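PDB 4LDA: TadZ from Pseudomonas aeruginosa, which probably acts in pilus assembly, with likely ATP binding and hydrolysis by the full-length protein, whose N-terminal CheY-like domain this is. Local coordinates for residues G86-N89 / Q90-L93. Residues are numbered along the deposited sequence; the frame is centred on the assembly and turned at random.
Sequences GLDN and QLVL
Asp88 is the N-cap residue of helix 89-98 and takes the backbone N-H of Leu91. The bond from Leu91 N to Asp88 OD1 is 3.1 Å long and bent. The donor comes in from above the carboxylate plane, about 70° out of it. CG of Asp88 lies anti to the backbone N (chi1 -168°), which folds the carboxylate over the first turn. This also sets the carboxylate against the Leu91 side chain, which crosses it at about a right angle, with Asp88 CG 3.4 Å from Leu91 CB.

A water extends the cap. The water oxygen donates to Asp88 OD1 at 3.0 Å. The same water oxygen accepts from Gln90 N at 3.1 Å, so two N-H groups of the first turn are served directly or through water.

The regular helix bonds begin here. Val92 N reaches Asp88 O at 3.2 Å and nearly straight (170°), while Leu91 N makes a second, weak bond to this oxygen. Val92 CG2 also packs 3.3 Å from Asp88 O. One residue on, Leu93 N binds Asn89 O at 2.9 Å, and the Leu93 side chain lies against that same carbonyl.

Farther out, Asp88 OD2 forms a salt bridge with Lys58. Leu91 and Val92 rest on Phe103 of strand 102-104, joining the helix to an edge strand of the parallel sheet in this CheY-like fold. Asp88 thus divides its carboxylate between cap and lysine. Both the helix N-terminus and the lysine would be expected to stabilise its negative charge.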
loop_
_atom_site.group_PDB
_atom_site.type_symbol
_atom_site.label_atom_id
_atom_site.label_comp_id
_atom_site.label_asym_id
_atom_site.label_seq_id
_atom_site.Cartn_x
_atom_site.Cartn_y
_atom_site.Cartn_z
ATOM N N GLY A 86 -4.490 -10.827 -9.388
ATOM C CA GLY A 86 -5.489 -10.141 -10.195
ATOM C C GLY A 86 -6.527 -11.050 -10.833
ATOM O O GLY A 86 -7.518 -10.568 -11.398
ATOM N N LEU A 87 -6.284 -12.369 -10.801
ATOM C CA LEU A 87 -7.211 -13.376 -11.334
ATOM C C LEU A 87 -8.282 -13.785 -10.277
ATOM O O LEU A 87 -9.267 -14.436 -10.617
ATOM C CB LEU A 87 -6.434 -14.615 -11.797
ATOM C CG LEU A 87 -5.473 -14.469 -12.963
ATOM C CD1 LEU A 87 -4.549 -15.702 -13.044
ATOM C CD2 LEU A 87 -6.214 -14.316 -14.268
ATOM N N ASP A 88 -8.085 -13.396 -9.003
ATOM C CA ASP A 88 -8.974 -13.722 -7.891
ATOM C C ASP A 88 -9.896 -12.525 -7.626
ATOM O O ASP A 88 -9.490 -11.547 -6.994
ATOM C CB ASP A 88 -8.132 -14.106 -6.652
ATOM C CG ASP A 88 -8.864 -14.743 -5.474
ATOM O OD1 ASP A 88 -10.105 -14.598 -5.384
ATOM O OD2 ASP A 88 -8.185 -15.326 -4.606
ATOM N N ASN A 89 -11.130 -12.597 -8.155
ATOM C CA ASN A 89 -12.154 -11.550 -8.023
ATOM C C ASN A 89 -12.577 -11.359 -6.587
ATOM O O ASN A 89 -12.734 -10.215 -6.156
ATOM C CB ASN A 89 -13.382 -11.860 -8.864
ATOM C CG ASN A 89 -13.195 -11.661 -10.333
ATOM O OD1 ASN A 89 -12.284 -10.953 -10.786
ATOM N ND2 ASN A 89 -14.069 -12.280 -11.104
ATOM N N GLN A 90 -12.748 -12.474 -5.838
ATOM C CA GLN A 90 -13.140 -12.431 -4.432
ATOM C C GLN A 90 -12.062 -11.754 -3.588
ATOM O O GLN A 90 -12.429 -11.050 -2.654
ATOM C CB GLN A 90 -13.457 -13.825 -3.889
ATOM C CG GLN A 90 -14.783 -14.384 -4.403
ATOM C CD GLN A 90 -15.965 -13.464 -4.146
ATOM O OE1 GLN A 90 -16.629 -13.009 -5.085
ATOM N NE2 GLN A 90 -16.201 -13.098 -2.886
ATOM N N LEU A 91 -10.754 -11.910 -3.949
ATOM C CA LEU A 91 -9.628 -11.274 -3.261
ATOM C C LEU A 91 -9.663 -9.782 -3.478
ATOM O O LEU A 91 -9.593 -9.047 -2.496
ATOM C CB LEU A 91 -8.299 -11.852 -3.744
ATOM C CG LEU A 91 -6.985 -11.350 -3.098
ATOM C CD1 LEU A 91 -6.928 -11.662 -1.614
ATOM C CD2 LEU A 91 -5.814 -11.984 -3.762
ATOM N N VAL A 92 -9.791 -9.333 -4.762
ATOM C CA VAL A 92 -9.908 -7.925 -5.188
ATOM C C VAL A 92 -11.071 -7.284 -4.436
ATOM O O VAL A 92 -10.890 -6.219 -3.850
ATOM C CB VAL A 92 -10.065 -7.785 -6.737
ATOM C CG1 VAL A 92 -10.311 -6.333 -7.162
ATOM C CG2 VAL A 92 -8.849 -8.358 -7.468
ATOM N N LEU A 93 -12.235 -7.975 -4.388
ATOM C CA LEU A 93 -13.438 -7.545 -3.676
ATOM C C LEU A 93 -13.232 -7.431 -2.162
ATOM O O LEU A 93 -13.661 -6.438 -1.584
ATOM C CB LEU A 93 -14.583 -8.503 -3.941
ATOM C CG LEU A 93 -15.365 -8.259 -5.206
ATOM C CD1 LEU A 93 -16.272 -9.452 -5.504
ATOM C CD2 LEU A 93 -16.141 -6.939 -5.132
HETATM O O HOH W 1 -12.392 -15.250 -7.235
#